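Local coordinates for protein DR2417 (Deinococcus radiodurans, PDB 4XWW) that is an RNase J-type metallo-beta-lactamase-fold nuclease that binds RNA and two zinc ions per subunit, and probably degrades or processes RNA exonucleolytically from the 5' end, at residues 359-363 with 364-368; 65-68 with 69-72; 253-256 with 257-260; 117-121 with 122-126. All blocks are in the same frame, centred on the assembly; numbering follows the deposited sequence.

Contact 1 of 4, residues 359-363 with 364-368; sequences NRLYE and IGVDV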
loop_
_atom_site.group_PDB
_atom_site.type_symbol
_atom_site.label_atom_id
_atom_site.label_comp_id
_atom_site.label_asym_id
_atom_site.label_seq_id
_atom_site.Cartn_x
_atom_site.Cartn_y
_atom_site.Cartn_z
ATOM N N ASN A 359 10.603 9.798 4.339
ATOM C CA ASN A 359 11.949 9.852 3.780
ATOM C C ASN A 359 12.363 11.256 3.333
ATOM O O ASN A 359 13.528 11.631 3.476
ATOM C CB ASN A 359 12.092 8.858 2.615
ATOM C CG ASN A 359 12.349 7.451 3.106
ATOM O OD1 ASN A 359 13.256 7.232 3.892
ATOM N ND2 ASN A 359 11.513 6.505 2.703
ATOM N N ARG A 360 11.427 12.042 2.808
ATOM C CA ARG A 360 11.771 13.408 2.438
ATOM C C ARG A 360 12.093 14.243 3.674
ATOM O O ARG A 360 13.007 15.079 3.627
ATOM C CB ARG A 360 10.655 14.077 1.635
ATOM C CG ARG A 360 10.381 13.437 0.268
ATOM C CD ARG A 360 11.445 13.761 -0.752
ATOM N NE ARG A 360 11.391 12.836 -1.884
ATOM C CZ ARG A 360 12.013 11.659 -1.918
ATOM N NH1 ARG A 360 12.739 11.260 -0.881
ATOM N NH2 ARG A 360 11.910 10.878 -2.987
ATOM N N LEU A 361 11.333 14.045 4.752
ATOM C CA LEU A 361 11.628 14.731 6.003
ATOM C C LEU A 361 13.036 14.382 6.491
ATOM O O LEU A 361 13.796 15.276 6.854
ATOM C CB LEU A 361 10.582 14.391 7.073
ATOM C CG LEU A 361 9.191 14.900 6.731
ATOM C CD1 LEU A 361 8.140 14.313 7.712
ATOM C CD2 LEU A 361 9.157 16.436 6.744
ATOM N N TYR A 362 13.398 13.096 6.463
ATOM C CA TYR A 362 14.740 12.685 6.879
ATOM C C TYR A 362 15.813 13.347 6.021
ATOM O O TYR A 362 16.865 13.734 6.526
ATOM C CB TYR A 362 14.914 11.150 6.823
ATOM C CG TYR A 362 14.476 10.430 8.075
ATOM C CD1 TYR A 362 15.291 10.391 9.205
ATOM C CD2 TYR A 362 13.240 9.799 8.134
ATOM C CE1 TYR A 362 14.899 9.733 10.352
ATOM C CE2 TYR A 362 12.830 9.143 9.288
ATOM C CZ TYR A 362 13.660 9.117 10.388
ATOM O OH TYR A 362 13.247 8.462 11.520
ATOM N N GLU A 363 15.553 13.481 4.723
ATOM C CA GLU A 363 16.553 14.062 3.843
ATOM C C GLU A 363 16.715 15.561 4.079
ATOM O O GLU A 363 17.811 16.102 3.894
ATOM C CB GLU A 363 16.219 13.756 2.378
ATOM C CG GLU A 363 16.413 12.278 2.061
ATOM C CD GLU A 363 16.396 11.971 0.581
ATOM O OE1 GLU A 363 15.342 12.187 -0.049
ATOM O OE2 GLU A 363 17.437 11.506 0.061
ATOM N N ILE A 364 15.641 16.226 4.512
ATOM C CA ILE A 364 15.757 17.645 4.847
ATOM C C ILE A 364 16.619 17.779 6.095
ATOM O O ILE A 364 17.406 18.729 6.224
ATOM C CB ILE A 364 14.372 18.301 5.062
ATOM C CG1 ILE A 364 13.635 18.420 3.725
ATOM C CG2 ILE A 364 14.512 19.699 5.689
ATOM C CD1 ILE A 364 12.186 18.902 3.853
ATOM N N GLY A 365 16.477 16.813 6.993
ATOM C CA GLY A 365 17.251 16.782 8.221
ATOM C C GLY A 365 16.465 17.154 9.460
ATOM O O GLY A 365 17.037 17.410 10.517
ATOM N N VAL A 366 15.146 17.162 9.348
ATOM C CA VAL A 366 14.325 17.400 10.530
ATOM C C VAL A 366 14.331 16.138 11.405
ATOM O O VAL A 366 14.599 15.024 10.934
ATOM C CB VAL A 366 12.876 17.822 10.165
ATOM C CG1 VAL A 366 12.883 18.845 9.036
ATOM C CG2 VAL A 366 12.005 16.613 9.820
ATOM N N ASP A 367 14.105 16.323 12.694
ATOM C CA ASP A 367 13.875 15.189 13.569
ATOM C C ASP A 367 12.463 14.680 13.304
ATOM O O ASP A 367 11.517 15.456 13.346
ATOM C CB ASP A 367 14.057 15.582 15.037
ATOM C CG ASP A 367 15.469 16.059 15.345
ATOM O OD1 ASP A 367 16.318 16.041 14.432
ATOM O OD2 ASP A 367 15.730 16.449 16.503
ATOM N N VAL A 368 12.317 13.384 13.013
ATOM C CA VAL A 368 11.028 12.836 12.613
ATOM C C VAL A 368 10.557 11.865 13.675
ATOM O O VAL A 368 11.275 10.928 14.041
ATOM C CB VAL A 368 11.088 12.103 11.252
ATOM C CG1 VAL A 368 9.680 11.955 10.671
ATOM C CG2 VAL A 368 12.020 12.829 10.283
#

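Contact 2 of 4, residues 65-68 with 69-72; sequences PRID and YLLE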
loop_
_atom_site.group_PDB
_atom_site.type_symbol
_atom_site.label_atom_id
_atom_site.label_comp_id
_atom_site.label_asym_id
_atom_site.label_seq_id
_atom_site.Cartn_x
_atom_site.Cartn_y
_atom_site.Cartn_z
ATOM N N PRO A 65 -23.029 5.109 -1.104
ATOM C CA PRO A 65 -23.791 3.863 -1.223
ATOM C C PRO A 65 -24.865 3.917 -2.287
ATOM O O PRO A 65 -25.435 4.982 -2.543
ATOM C CB PRO A 65 -24.437 3.694 0.169
ATOM C CG PRO A 65 -23.816 4.718 1.052
ATOM C CD PRO A 65 -23.316 5.820 0.152
ATOM N N ARG A 66 -25.129 2.773 -2.909
ATOM C CA ARG A 66 -26.330 2.601 -3.719
ATOM C C ARG A 66 -27.541 2.679 -2.807
ATOM O O ARG A 66 -27.586 2.002 -1.791
ATOM C CB ARG A 66 -26.305 1.259 -4.456
ATOM C CG ARG A 66 -25.517 1.274 -5.773
ATOM C CD ARG A 66 -26.405 0.807 -6.936
ATOM N NE ARG A 66 -26.365 -0.646 -7.068
ATOM C CZ ARG A 66 -27.335 -1.390 -7.588
ATOM N NH1 ARG A 66 -27.187 -2.706 -7.655
ATOM N NH2 ARG A 66 -28.450 -0.831 -8.034
ATOM N N ILE A 67 -28.528 3.490 -3.171
ATOM C CA ILE A 67 -29.697 3.647 -2.309
ATOM C C ILE A 67 -30.976 3.215 -3.006
ATOM O O ILE A 67 -32.070 3.668 -2.635
ATOM C CB ILE A 67 -29.857 5.101 -1.803
ATOM C CG1 ILE A 67 -29.955 6.085 -2.969
ATOM C CG2 ILE A 67 -28.726 5.459 -0.830
ATOM C CD1 ILE A 67 -30.478 7.460 -2.556
ATOM N N ASP A 68 -30.841 2.329 -3.996
ATOM C CA ASP A 68 -32.000 1.746 -4.682
ATOM C C ASP A 68 -33.097 1.354 -3.701
ATOM O O ASP A 68 -34.280 1.622 -3.936
ATOM C CB ASP A 68 -31.609 0.504 -5.486
ATOM C CG ASP A 68 -30.504 0.769 -6.482
ATOM O OD1 ASP A 68 -29.526 1.455 -6.122
ATOM O OD2 ASP A 68 -30.606 0.279 -7.628
ATOM N N TYR A 69 -32.704 0.711 -2.604
ATOM C CA TYR A 69 -33.686 0.244 -1.627
ATOM C C TYR A 69 -34.483 1.400 -1.024
ATOM O O TYR A 69 -35.707 1.321 -0.916
ATOM C CB TYR A 69 -33.010 -0.556 -0.512
ATOM C CG TYR A 69 -33.997 -1.106 0.499
ATOM C CD1 TYR A 69 -34.640 -2.319 0.290
ATOM C CD2 TYR A 69 -34.291 -0.403 1.657
ATOM C CE1 TYR A 69 -35.552 -2.813 1.215
ATOM C CE2 TYR A 69 -35.174 -0.886 2.579
ATOM C CZ TYR A 69 -35.804 -2.089 2.363
ATOM O OH TYR A 69 -36.710 -2.552 3.298
ATOM N N LEU A 70 -33.788 2.464 -0.631
ATOM C CA LEU A 70 -34.437 3.621 -0.010
ATOM C C LEU A 70 -35.349 4.351 -0.978
ATOM O O LEU A 70 -36.395 4.869 -0.585
ATOM C CB LEU A 70 -33.386 4.588 0.555
ATOM C CG LEU A 70 -32.510 3.987 1.656
ATOM C CD1 LEU A 70 -31.513 5.000 2.208
ATOM C CD2 LEU A 70 -33.402 3.477 2.753
ATOM N N LEU A 71 -34.959 4.392 -2.249
ATOM C CA LEU A 71 -35.801 4.996 -3.275
ATOM C C LEU A 71 -37.092 4.219 -3.442
ATOM O O LEU A 71 -38.158 4.808 -3.587
ATOM C CB LEU A 71 -35.053 5.069 -4.607
ATOM C CG LEU A 71 -33.828 5.981 -4.572
ATOM C CD1 LEU A 71 -32.951 5.747 -5.790
ATOM C CD2 LEU A 71 -34.273 7.439 -4.507
ATOM N N GLU A 72 -36.997 2.896 -3.424
ATOM C CA GLU A 72 -38.177 2.069 -3.600
ATOM C C GLU A 72 -39.160 2.281 -2.458
ATOM O O GLU A 72 -40.374 2.235 -2.652
ATOM C CB GLU A 72 -37.799 0.587 -3.696
ATOM C CG GLU A 72 -39.011 -0.333 -3.685
ATOM C CD GLU A 72 -38.658 -1.790 -3.888
ATOM O OE1 GLU A 72 -37.544 -2.069 -4.379
ATOM O OE2 GLU A 72 -39.502 -2.655 -3.562
HETATM O O HOH W 1 -29.893 0.109 -2.006
#

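Contact 3 of 4, residues 253-256 with 257-260; sequences QNIL and DLAH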
loop_
_atom_site.group_PDB
_atom_site.type_symbol
_atom_site.label_atom_id
_atom_site.label_comp_id
_atom_site.label_asym_id
_atom_site.label_seq_id
_atom_site.Cartn_x
_atom_site.Cartn_y
_atom_site.Cartn_z
ATOM N N GLN A 253 -6.950 19.411 21.118
ATOM C CA GLN A 253 -7.139 20.228 22.320
ATOM C C GLN A 253 -6.025 19.956 23.330
ATOM O O GLN A 253 -5.452 20.881 23.911
ATOM C CB GLN A 253 -8.493 19.963 22.981
ATOM C CG GLN A 253 -8.668 20.730 24.297
ATOM C CD GLN A 253 -8.833 22.231 24.090
ATOM O OE1 GLN A 253 -9.505 22.670 23.156
ATOM N NE2 GLN A 253 -8.250 23.025 24.988
ATOM N N ASN A 254 -5.707 18.686 23.528
ATOM C CA ASN A 254 -4.633 18.349 24.462
ATOM C C ASN A 254 -3.291 18.930 24.008
ATOM O O ASN A 254 -2.486 19.352 24.833
ATOM C CB ASN A 254 -4.550 16.829 24.644
ATOM C CG ASN A 254 -5.756 16.262 25.388
ATOM O OD1 ASN A 254 -6.411 16.962 26.173
ATOM N ND2 ASN A 254 -6.033 14.982 25.170
ATOM N N ILE A 255 -3.078 19.010 22.698
ATOM C CA ILE A 255 -1.870 19.643 22.176
ATOM C C ILE A 255 -1.896 21.160 22.436
ATOM O O ILE A 255 -0.873 21.755 22.776
ATOM C CB ILE A 255 -1.702 19.346 20.669
ATOM C CG1 ILE A 255 -1.412 17.849 20.479
ATOM C CG2 ILE A 255 -0.648 20.273 20.033
ATOM C CD1 ILE A 255 -1.714 17.370 19.072
ATOM N N LEU A 256 -3.060 21.782 22.290
ATOM C CA LEU A 256 -3.172 23.213 22.589
ATOM C C LEU A 256 -2.784 23.483 24.036
ATOM O O LEU A 256 -2.043 24.422 24.335
ATOM C CB LEU A 256 -4.587 23.731 22.328
ATOM C CG LEU A 256 -5.113 23.520 20.910
ATOM C CD1 LEU A 256 -6.491 24.206 20.751
ATOM C CD2 LEU A 256 -4.131 24.011 19.857
ATOM N N ASP A 257 -3.267 22.629 24.931
ATOM C CA ASP A 257 -3.009 22.848 26.344
ATOM C C ASP A 257 -1.547 22.588 26.701
ATOM O O ASP A 257 -0.948 23.366 27.438
ATOM C CB ASP A 257 -3.946 21.991 27.191
ATOM C CG ASP A 257 -5.389 22.502 27.158
ATOM O OD1 ASP A 257 -5.598 23.735 27.142
ATOM O OD2 ASP A 257 -6.312 21.670 27.113
ATOM N N LEU A 258 -0.950 21.522 26.171
ATOM C CA LEU A 258 0.466 21.291 26.467
ATOM C C LEU A 258 1.345 22.353 25.826
ATOM O O LEU A 258 2.378 22.710 26.381
ATOM C CB LEU A 258 0.920 19.895 26.024
ATOM C CG LEU A 258 1.066 19.581 24.537
ATOM C CD1 LEU A 258 2.476 19.931 24.005
ATOM C CD2 LEU A 258 0.734 18.109 24.315
ATOM N N ALA A 259 0.930 22.871 24.672
ATOM C CA ALA A 259 1.681 23.946 24.018
ATOM C C ALA A 259 1.753 25.166 24.917
ATOM O O ALA A 259 2.808 25.778 25.079
ATOM C CB ALA A 259 1.050 24.314 22.678
ATOM N N HIS A 260 0.622 25.525 25.502
ATOM C CA HIS A 260 0.590 26.640 26.430
ATOM C C HIS A 260 1.539 26.395 27.606
ATOM O O HIS A 260 2.318 27.275 27.978
ATOM C CB HIS A 260 -0.835 26.867 26.929
ATOM C CG HIS A 260 -0.968 28.039 27.843
ATOM N ND1 HIS A 260 -0.891 29.340 27.399
ATOM C CD2 HIS A 260 -1.154 28.107 29.183
ATOM C CE1 HIS A 260 -1.032 30.161 28.424
ATOM N NE2 HIS A 260 -1.192 29.437 29.517
HETATM O O HOH W 2 -6.078 19.232 27.655
#

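Contact 4 of 4, residues 117-121 with 122-126; sequences EKLSE and FGLQD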
loop_
_atom_site.group_PDB
_atom_site.type_symbol
_atom_site.label_atom_id
_atom_site.label_comp_id
_atom_site.label_asym_id
_atom_site.label_seq_id
_atom_site.Cartn_x
_atom_site.Cartn_y
_atom_site.Cartn_z
ATOM N N GLU A 117 -22.833 22.265 7.534
ATOM C CA GLU A 117 -21.860 22.914 6.664
ATOM C C GLU A 117 -21.723 22.168 5.336
ATOM O O GLU A 117 -21.612 22.777 4.268
ATOM C CB GLU A 117 -20.505 23.003 7.359
ATOM C CG GLU A 117 -19.574 24.008 6.734
ATOM C CD GLU A 117 -18.122 23.674 6.972
ATOM O OE1 GLU A 117 -17.286 24.034 6.114
ATOM O OE2 GLU A 117 -17.817 23.047 8.013
ATOM N N LYS A 118 -21.729 20.846 5.422
ATOM C CA LYS A 118 -21.649 19.977 4.256
ATOM C C LYS A 118 -22.824 20.231 3.322
ATOM O O LYS A 118 -22.642 20.416 2.120
ATOM C CB LYS A 118 -21.615 18.514 4.714
ATOM C CG LYS A 118 -21.174 17.492 3.680
ATOM C CD LYS A 118 -20.995 16.106 4.315
ATOM C CE LYS A 118 -19.632 15.957 4.990
ATOM N NZ LYS A 118 -18.537 15.765 3.992
ATOM N N LEU A 119 -24.030 20.263 3.884
ATOM C CA LEU A 119 -25.226 20.504 3.094
ATOM C C LEU A 119 -25.201 21.898 2.484
ATOM O O LEU A 119 -25.647 22.096 1.359
ATOM C CB LEU A 119 -26.486 20.308 3.951
ATOM C CG LEU A 119 -26.610 18.890 4.506
ATOM C CD1 LEU A 119 -27.804 18.766 5.445
ATOM C CD2 LEU A 119 -26.709 17.881 3.379
ATOM N N SER A 120 -24.664 22.860 3.228
ATOM C CA SER A 120 -24.543 24.223 2.732
ATOM C C SER A 120 -23.683 24.291 1.468
ATOM O O SER A 120 -24.079 24.917 0.482
ATOM C CB SER A 120 -23.959 25.131 3.813
ATOM O OG SER A 120 -23.828 26.456 3.339
ATOM N N GLU A 121 -22.518 23.645 1.502
ATOM C CA GLU A 121 -21.614 23.585 0.348
ATOM C C GLU A 121 -22.332 23.065 -0.888
ATOM O O GLU A 121 -22.024 23.460 -2.015
ATOM C CB GLU A 121 -20.404 22.688 0.632
ATOM C CG GLU A 121 -19.575 23.069 1.847
ATOM C CD GLU A 121 -18.497 24.091 1.539
ATOM O OE1 GLU A 121 -18.223 24.337 0.346
ATOM O OE2 GLU A 121 -17.921 24.648 2.497
ATOM N N PHE A 122 -23.289 22.170 -0.665
ATOM C CA PHE A 122 -24.009 21.536 -1.757
ATOM C C PHE A 122 -25.273 22.271 -2.143
ATOM O O PHE A 122 -25.911 21.918 -3.127
ATOM C CB PHE A 122 -24.348 20.091 -1.401
ATOM C CG PHE A 122 -23.304 19.116 -1.838
ATOM C CD1 PHE A 122 -22.049 19.130 -1.257
ATOM C CD2 PHE A 122 -23.570 18.196 -2.835
ATOM C CE1 PHE A 122 -21.070 18.239 -1.659
ATOM C CE2 PHE A 122 -22.605 17.301 -3.241
ATOM C CZ PHE A 122 -21.349 17.321 -2.651
ATOM N N GLY A 123 -25.634 23.288 -1.371
ATOM C CA GLY A 123 -26.831 24.061 -1.646
ATOM C C GLY A 123 -28.120 23.356 -1.269
ATOM O O GLY A 123 -29.204 23.809 -1.633
ATOM N N LEU A 124 -28.011 22.245 -0.540
ATOM C CA LEU A 124 -29.196 21.505 -0.114
ATOM C C LEU A 124 -29.957 22.256 0.970
ATOM O O LEU A 124 -29.399 22.623 2.010
ATOM C CB LEU A 124 -28.833 20.107 0.388
ATOM C CG LEU A 124 -28.986 18.966 -0.617
ATOM C CD1 LEU A 124 -29.068 17.625 0.094
ATOM C CD2 LEU A 124 -30.200 19.173 -1.498
ATOM N N GLN A 125 -31.246 22.459 0.720
ATOM C CA GLN A 125 -32.071 23.300 1.571
ATOM C C GLN A 125 -33.134 22.510 2.326
ATOM O O GLN A 125 -33.573 21.445 1.885
ATOM C CB GLN A 125 -32.741 24.389 0.727
ATOM C CG GLN A 125 -31.767 25.324 0.027
ATOM C CD GLN A 125 -31.302 26.456 0.922
ATOM O OE1 GLN A 125 -30.141 26.503 1.335
ATOM N NE2 GLN A 125 -32.208 27.378 1.221
ATOM N N ASP A 126 -33.529 23.049 3.471
ATOM C CA ASP A 126 -34.657 22.546 4.249
ATOM C C ASP A 126 -34.478 21.122 4.763
ATOM O O ASP A 126 -35.459 20.401 4.956
ATOM C CB ASP A 126 -35.945 22.636 3.428
ATOM C CG ASP A 126 -36.236 24.049 2.964
ATOM O OD1 ASP A 126 -36.455 24.924 3.828
ATOM O OD2 ASP A 126 -36.244 24.283 1.737
#

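Contact 1 of 4, residues 359-363 with 364-368
Leu361 O takes the N-H of Gly365 at 3.1 Å where helix 351-364 ends, and Gly365, with a phi of 106°, turns the chain out of the helix toward strand 367-369. This bond and the preceding one, Ile364 N to Arg360 O at 3.0 Å, are the last two i to i+4 bonds, while Val366 N reaches Leu361 O only weakly (3.4 Å). The chain folded back in this way brings Val366 and Val368 onto the side chains of the final turn. Leu361 CB lies 3.8 Å from Val366 CG2 and likewise 3.8 Å from Val368 CG2, the second pair of side chains crossing at about a right angle. That same Val368 methyl sits over the centre of the Tyr362 ring, 3.8 Å from its centroid and 8° off the normal, a CH-pi contact. Val368 has CG1 anti to its backbone nitrogen (chi1 -162°), which puts CG1 beside Leu361 CD1 (4.1 Å) and CG2 over the ring and against Leu361 CB. Arg360 NH1 forms a salt bridge with Glu363 OE1 (2.9 Å). The Tyr362 hydroxyl bonds to Tyr370 OH and to Asn411 ND2 of the second subunit, so the helix end also borders the dimer interface. Leu361 and Val366 both touch Val340. This is the helix-to-strand turn of the beta-alpha-beta unit 339-342, 351-364, 367-369, leading into 367-369, an outermost strand of the five-stranded parallel sheet within this chain.

Contact 2 of 4, residues 65-68 with 69-72
A water bridges Arg66 and Tyr69 at the start of helix 68-72: it donates to Arg66 O at 3.0 Å and accepts from Tyr69 N at 2.9 Å. It therefore occupies an N-H of the first turn, a place where a polar N-cap side chain often serves, whereas the N-cap residue here is Ile67. The backbone of Ile67 does contribute, since its O accepts Leu71 N at 3.0 Å with an N-H...O angle of 162°. Asp68 O accepts Glu72 N, also at 3.0 Å. Ile67 has CG1 placed between its own N and carbonyl carbon (chi1 57°), which leaves CG1 and CG2 addressing different residues: CG1 is 4.1 Å from Leu71 CD1, and CG2 is 4.1 Å from Leu70 CD1. The Ile67 and Leu70 side chains cross at about a right angle. Leu71 also covers the accepting oxygen, with its CG 3.5 Å from Ile67 O. Within the loop and first turn, Arg66 NH2 and Asp68 OD2 are placed for a salt bridge, though the modelled separation is too short to be relied on. The Asp68 carboxylate, in the first turn, would probably also interact favourably with the positive end of the helix dipole. Tyr69 and Leu70 point into the fold, where both touch Val36 of strand 34-39, and Tyr69 also meets Ile22 and Ile43. The arrangement is a helix N-terminus with a hydrophobic N-cap residue and a water-bridged first turn, following strand 62-65 and packed on the larger mixed sheet of the metallo-beta-lactamase fold.

Contact 3 of 4, residues 253-256 with 257-260
Gln253 reaches across Asp257, its amide nitrogen meeting the carboxylate one helical turn further on, an i to i+4 side-chain pair on helix 249-261 of the beta-CASP domain. This helix connects strand 240-243 to 265-269, parallel strands with 306-310 between them. Gln253 has CG anti to the backbone N (chi1 176°), and a bend at the next bond carries its amide back toward Asp257. The other end of the amide is held too: OE1 accepts from Asn287 N, fixing its rotation. Backbone bonds run beneath, Asp257 N to Gln253 O at 3.0 Å and Ala259 N to Ile255 O at 2.8 Å. Leu258 CG lies between its own N and carbonyl carbon, and this first torsion and the next together bring CD2 to 3.5 Å from Asn254 O. Away from the turn, Leu258 packs on Ile233 and Ile255 on Leu229, both of helix 222-234, whereas Leu256 and Ala259 rest on Val266. Asn254 ND2 is held by Val182 O. The side-chain bond is straight at the hydrogen, Gln253 NE2 to Asp257 OD2 3.2 Å with 171°; OD2 lies in the amide plane, but NE2 approaches from above the carboxylate plane, the two planes standing 54° apart.

Contact 4 of 4, residues 117-121 with 122-126
The Phe122 ring lies obliquely against the last helical turn, its CD1 3.7 Å from Lys118 O and 4.0 Å from Glu121 C, and it meets the ring of Tyr95 edge-to-face. Pro94 touches both Phe122 and Lys118, whose NZ forms a salt bridge with Glu87 OE2; the Lys118 side chain is about 13 Å from a zinc ion. Beside the ring the backbone leaves helix 109-122. Phe122 N makes only weak bonds, to Lys118 O and to Leu119 O, and the closing of the helix depends on the two residues that follow. Leu124 N donates to Leu119 O at 3.0 Å, five residues back, while Gly123 N donates to Ser120 O at 2.9 Å. Gly123 has a phi of 76°, the reversal that makes this pair of bonds possible. The turn also brings Leu124 back onto Leu119: their side chains cross with CD1 of Leu124 4.1 Å from CD2 of Leu119, and Leu124 CB stands 3.9 Å from Leu119 O. Leu124 continues onto Phe97 and Ala98. Paired 6-to-1 and 5-to-2 bonds round a positive-phi glycine, with an apolar contact spanning the turn, define a Schellman motif, which here leads helix 109-122 into strand 128-131 of the metallo-beta-lactamase fold.

All four are local contacts within continuous stretches, far enough apart that none touches another. Contacts 1 and 4 are both helix C-termini turned by a positive-phi glycine, yet contact 4 lies at the surface, near the RNA, whereas contact 1 is partly buried and borders the second subunit. Contact 2 is the converse, a helix start where water accepts one backbone N-H. Contact 3, mid-helix and the most buried, needs no cap and adds an amide-carboxylate bond to regular backbone bonding. Contacts 2 and 4 belong to the metallo-beta-lactamase part, about 21 Å apart between centres; contacts 1 and 3 use helices associated with one five-stranded parallel sheet.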